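Long-range contacts in putative uncharacterized protein (Bacteroides vulgatus, PDB 4F7A), which probably binds glycans, perhaps mucin O-glycans, at the outer membrane as a SusD-like nutrient-binding lipoprotein: residues A85-Y90 / S474-K479; I135-F140 / K156-D161. One frame throughout, in Å; residues are numbered along the deposited sequence.

Interaction 1: A85-Y90 / S474-K479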
# COMPACT_ATOMS: atom_id res chain seq x y z
N ALA A 85 12.40 4.42 2.15
CA ALA A 85 11.17 4.48 2.94
C ALA A 85 11.54 4.67 4.43
O ALA A 85 11.03 5.56 5.12
CB ALA A 85 10.33 3.24 2.72
N TRP A 86 12.49 3.85 4.89
CA TRP A 86 13.02 3.98 6.26
C TRP A 86 13.60 5.38 6.52
O TRP A 86 13.17 6.09 7.44
CB TRP A 86 14.11 2.91 6.52
CG TRP A 86 14.64 2.95 7.92
CD1 TRP A 86 15.50 3.87 8.44
CD2 TRP A 86 14.35 2.03 8.99
NE1 TRP A 86 15.75 3.59 9.77
CE2 TRP A 86 15.05 2.46 10.13
CE3 TRP A 86 13.56 0.87 9.08
CZ2 TRP A 86 14.99 1.80 11.36
CZ3 TRP A 86 13.47 0.22 10.34
CH2 TRP A 86 14.19 0.68 11.44
N ASN A 87 14.54 5.79 5.67
CA ASN A 87 15.33 7.00 5.93
C ASN A 87 14.45 8.27 5.98
O ASN A 87 14.54 9.08 6.92
CB ASN A 87 16.41 7.18 4.87
CG ASN A 87 17.50 6.10 4.92
OD1 ASN A 87 17.63 5.37 5.92
ND2 ASN A 87 18.30 6.01 3.84
N TYR A 88 13.60 8.42 4.97
CA TYR A 88 12.76 9.61 4.88
C TYR A 88 11.73 9.65 5.99
O TYR A 88 11.46 10.72 6.55
CB TYR A 88 12.12 9.70 3.49
CG TYR A 88 13.13 9.97 2.38
CD1 TYR A 88 14.15 10.90 2.55
CD2 TYR A 88 13.08 9.27 1.17
CE1 TYR A 88 15.10 11.13 1.54
CE2 TYR A 88 14.01 9.52 0.14
CZ TYR A 88 15.02 10.44 0.34
OH TYR A 88 15.95 10.68 -0.65
N THR A 89 11.16 8.51 6.33
CA THR A 89 10.15 8.46 7.35
C THR A 89 10.75 8.77 8.73
O THR A 89 10.21 9.59 9.46
CB THR A 89 9.40 7.11 7.36
OG1 THR A 89 8.78 6.90 6.08
CG2 THR A 89 8.33 7.13 8.42
N TYR A 90 11.87 8.15 9.06
CA TYR A 90 12.51 8.41 10.36
C TYR A 90 13.19 9.77 10.43
O TYR A 90 13.22 10.37 11.49
CB TYR A 90 13.49 7.30 10.72
CG TYR A 90 12.77 6.07 11.26
CD1 TYR A 90 12.17 6.10 12.52
CD2 TYR A 90 12.68 4.92 10.51
CE1 TYR A 90 11.51 4.97 13.02
CE2 TYR A 90 12.03 3.79 10.98
CZ TYR A 90 11.45 3.82 12.24
OH TYR A 90 10.82 2.69 12.70
N SER A 474 17.82 -0.43 6.34
CA SER A 474 18.60 0.72 5.87
C SER A 474 20.05 0.61 6.31
O SER A 474 20.32 0.67 7.52
CB SER A 474 18.03 2.01 6.43
OG SER A 474 18.91 3.09 6.12
N GLN A 475 20.97 0.53 5.34
CA GLN A 475 22.39 0.60 5.67
C GLN A 475 22.82 1.99 6.11
O GLN A 475 23.82 2.12 6.80
CB GLN A 475 23.28 0.07 4.54
CG GLN A 475 23.28 -1.46 4.47
CD GLN A 475 23.81 -2.11 5.74
OE1 GLN A 475 24.91 -1.79 6.22
NE2 GLN A 475 23.04 -3.03 6.30
N ASP A 476 22.08 3.03 5.73
CA ASP A 476 22.38 4.38 6.24
C ASP A 476 22.14 4.43 7.74
O ASP A 476 22.97 4.95 8.50
CB ASP A 476 21.55 5.44 5.50
CG ASP A 476 21.74 5.35 4.00
OD1 ASP A 476 22.83 5.73 3.55
OD2 ASP A 476 20.85 4.80 3.30
N ASP A 477 21.03 3.85 8.19
CA ASP A 477 20.79 3.72 9.62
C ASP A 477 21.80 2.76 10.29
O ASP A 477 22.30 3.05 11.38
CB ASP A 477 19.34 3.28 9.89
CG ASP A 477 18.88 3.60 11.30
OD1 ASP A 477 19.34 2.92 12.22
OD2 ASP A 477 18.03 4.52 11.48
N ALA A 478 22.11 1.64 9.65
CA ALA A 478 23.11 0.70 10.20
C ALA A 478 24.48 1.36 10.42
O ALA A 478 25.15 1.07 11.41
CB ALA A 478 23.24 -0.52 9.33
N LYS A 479 24.88 2.27 9.53
CA LYS A 479 26.16 2.96 9.70
C LYS A 479 26.13 3.92 10.88
O LYS A 479 27.18 4.17 11.49
CB LYS A 479 26.56 3.71 8.43
CG LYS A 479 27.00 2.81 7.27
CD LYS A 479 26.90 3.59 5.95
CE LYS A 479 27.64 2.90 4.82
NZ LYS A 479 27.96 3.89 3.75

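Interaction 2: I135-F140 / K156-D161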
# COMPACT_ATOMS: atom_id res chain seq x y z
N ILE A 135 10.86 -2.75 13.30
CA ILE A 135 11.04 -1.30 13.22
C ILE A 135 11.22 -0.72 14.61
O ILE A 135 11.07 -1.42 15.61
CB ILE A 135 9.83 -0.60 12.53
CG1 ILE A 135 8.53 -0.79 13.33
CG2 ILE A 135 9.66 -1.11 11.05
CD1 ILE A 135 7.34 0.17 12.87
N VAL A 136 11.55 0.56 14.66
CA VAL A 136 11.50 1.31 15.90
C VAL A 136 10.12 1.98 15.99
O VAL A 136 9.76 2.80 15.12
CB VAL A 136 12.63 2.37 16.00
CG1 VAL A 136 12.48 3.18 17.28
CG2 VAL A 136 14.00 1.70 15.96
N TYR A 137 9.35 1.63 17.02
CA TYR A 137 8.00 2.18 17.17
C TYR A 137 7.60 2.35 18.62
O TYR A 137 7.65 3.48 19.14
CB TYR A 137 6.98 1.33 16.39
CG TYR A 137 5.61 1.95 16.33
CD1 TYR A 137 5.35 2.97 15.42
CD2 TYR A 137 4.59 1.55 17.17
CE1 TYR A 137 4.10 3.60 15.38
CE2 TYR A 137 3.33 2.15 17.13
CZ TYR A 137 3.10 3.17 16.22
OH TYR A 137 1.87 3.77 16.15
N SER A 138 7.25 1.26 19.30
CA SER A 138 6.71 1.40 20.67
C SER A 138 7.74 1.99 21.63
O SER A 138 7.38 2.63 22.63
CB SER A 138 6.18 0.06 21.21
OG SER A 138 7.25 -0.79 21.58
N LYS A 139 9.02 1.84 21.31
CA LYS A 139 10.06 2.35 22.20
C LYS A 139 10.71 3.66 21.73
O LYS A 139 11.66 4.14 22.33
CB LYS A 139 11.10 1.27 22.45
CG LYS A 139 10.46 0.08 23.19
CD LYS A 139 11.43 -1.07 23.48
CE LYS A 139 11.69 -1.90 22.24
NZ LYS A 139 12.57 -3.14 22.49
N PHE A 140 10.18 4.25 20.66
CA PHE A 140 10.73 5.50 20.14
C PHE A 140 10.73 6.59 21.22
O PHE A 140 9.75 6.76 21.95
CB PHE A 140 9.97 5.97 18.92
CG PHE A 140 10.57 7.18 18.25
CD1 PHE A 140 11.63 7.05 17.35
CD2 PHE A 140 10.09 8.46 18.53
CE1 PHE A 140 12.20 8.16 16.73
CE2 PHE A 140 10.65 9.58 17.91
CZ PHE A 140 11.70 9.44 17.02
N LYS A 156 0.96 -5.20 17.48
CA LYS A 156 0.23 -5.08 18.73
C LYS A 156 0.20 -3.61 19.16
O LYS A 156 -0.83 -3.13 19.62
CB LYS A 156 0.83 -6.00 19.80
CG LYS A 156 0.47 -7.47 19.50
CD LYS A 156 0.96 -8.47 20.55
CE LYS A 156 0.52 -9.89 20.16
NZ LYS A 156 1.01 -10.92 21.12
N ALA A 157 1.31 -2.89 19.02
CA ALA A 157 1.30 -1.46 19.37
C ALA A 157 0.34 -0.68 18.46
O ALA A 157 -0.36 0.24 18.92
CB ALA A 157 2.72 -0.88 19.33
N PHE A 158 0.27 -1.04 17.18
CA PHE A 158 -0.68 -0.37 16.27
C PHE A 158 -2.11 -0.55 16.75
O PHE A 158 -2.89 0.41 16.79
CB PHE A 158 -0.62 -0.90 14.84
CG PHE A 158 0.69 -0.74 14.16
CD1 PHE A 158 1.57 0.27 14.48
CD2 PHE A 158 1.02 -1.60 13.12
CE1 PHE A 158 2.77 0.39 13.81
CE2 PHE A 158 2.19 -1.47 12.46
CZ PHE A 158 3.07 -0.46 12.81
N PHE A 159 -2.48 -1.79 17.11
CA PHE A 159 -3.85 -2.04 17.57
C PHE A 159 -4.14 -1.29 18.85
O PHE A 159 -5.25 -0.77 19.02
CB PHE A 159 -4.12 -3.53 17.76
CG PHE A 159 -4.17 -4.33 16.46
CD1 PHE A 159 -5.07 -4.02 15.45
CD2 PHE A 159 -3.32 -5.42 16.29
CE1 PHE A 159 -5.10 -4.76 14.26
CE2 PHE A 159 -3.35 -6.18 15.14
CZ PHE A 159 -4.23 -5.85 14.10
N ASP A 160 -3.15 -1.23 19.76
CA ASP A 160 -3.25 -0.43 21.00
C ASP A 160 -3.45 1.07 20.70
O ASP A 160 -4.27 1.75 21.31
CB ASP A 160 -1.99 -0.60 21.86
CG ASP A 160 -1.91 -1.95 22.57
OD1 ASP A 160 -2.94 -2.63 22.73
OD2 ASP A 160 -0.79 -2.32 22.97
N ASP A 161 -2.67 1.59 19.75
CA ASP A 161 -2.80 3.01 19.38
C ASP A 161 -4.14 3.31 18.73
O ASP A 161 -4.74 4.36 18.97
CB ASP A 161 -1.66 3.45 18.45
CG ASP A 161 -0.36 3.75 19.19
OD1 ASP A 161 -0.41 3.97 20.42
OD2 ASP A 161 0.69 3.76 18.53

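Interaction 1: A85-Y90 / S474-K479
W86 on helix 85-90 faces S474 at the start of helix 475-479; the segment axes come within 9.9 Å at 63°, and the CA atoms of W86 and S474 lie 6.5 Å apart. S474 is the N-cap residue. Its OG accepts a nearly straight bond from D477 N at 3.1 Å. The same hydroxyl donates to the other helix, with S474 OG 2.6 Å from N87 OD1. It arrives in the plane of the amide carbonyl, on a lone pair. The other end of that amide is also used. N87 ND2 donates to D476 OD2 at 2.9 Å, meeting the oxygen from above the carboxylate plane, and the amide and carboxylate planes are 73° apart. Both ends of the amide are thus engaged, which fixes its rotation. Replacing N87 by an alanine is likely to cost the S474 hydroxyl its acceptor and the D476 carboxylate its amide donor. W86 makes the third bond. Its CG is anti to the backbone N (chi1 -177°), which lays the indole against the start of the short helix. W86 NE1 donates to D477 OD2 at 3.0 Å, and the acceptor sits at the ring edge, slightly out of its plane. S474 CB lies over one face of the indole, a CH-pi contact 4.1 Å from the centroid of the W86 five-membered ring. Y90 CE2 covers a face of the indole within the first helix. D477 OD2 also bonds a glycerol, probably from the crystallisation liquor. Both aspartates lie in the first turn of their helix, where the N-terminal end of the dipole would be expected to favour their negative charge. Side-chain hydrogen bonds thus tie helix 84-104 to the capped N-terminus of helix 475-480, some 384 residues later.

Interaction 2: I135-F140 / K156-D161
Y137 OH donates to D161 OD2 at 2.7 Å, the one hydrogen bond between loop 135-140 and helix 156-161. The hydroxyl uses the anti lone pair of that oxygen, on the side away from the other carboxylate oxygen. The two side chains come from opposite directions, and the ring and carboxylate planes are 60° apart. With chi1 at -171°, CG trans to the backbone N, the phenol of Y137 extends from the loop onto the helix. F158 meets the phenol one turn before D161. Its edge points at a face of Y137 in a T-shaped pair, with ring centroids 4.9 Å apart and planes at 80°. F158 CE1 sits over the centre of the Y137 ring. A157 CB touches the edge of the same ring, 3.8 Å from Y137 CD2. The phenol is thus gripped at its hydroxyl, at one face and along one edge, all by residues of a single helix. I135 adds a looser apolar contact, with its CD1 4.3 Å from F158 CZ. S138 CB packs on A157 CB at 4.0 Å, while S138 OG turns to D149 for its hydrogen bond. A type I beta turn from Y137 to F140, closed by F140 N to Y137 O, bends the loop just after the tyrosine. The loop leads from helix 111-132 to helix 151-174. Y137 also packs on K121, V122 and M125 of the first of these helices, and F158 touches H126 there. Y137 therefore fills the join between two successive helices of this TPR-like protein, while I135 reaches W86 and Y90 on helix 84-104.

Helix 84-104 connects the two contacts. In interaction 1 it meets the short helix 475-480, far along the chain, and through W86 and Y90 it also meets the loop of interaction 2. Y90 OH lies 2.6 Å from V136 O, a probable hydrogen bond. Interaction 2 is local in sequence and fastens a loop to the helix that follows it. Both contacts are partly buried, and neither is fully core or fully surface. Their chemistry differs. Interaction 1 rests on three side-chain hydrogen bonds around a helix start. Interaction 2 rests on aromatic and apolar packing, with a single tyrosine-aspartate hydrogen bond.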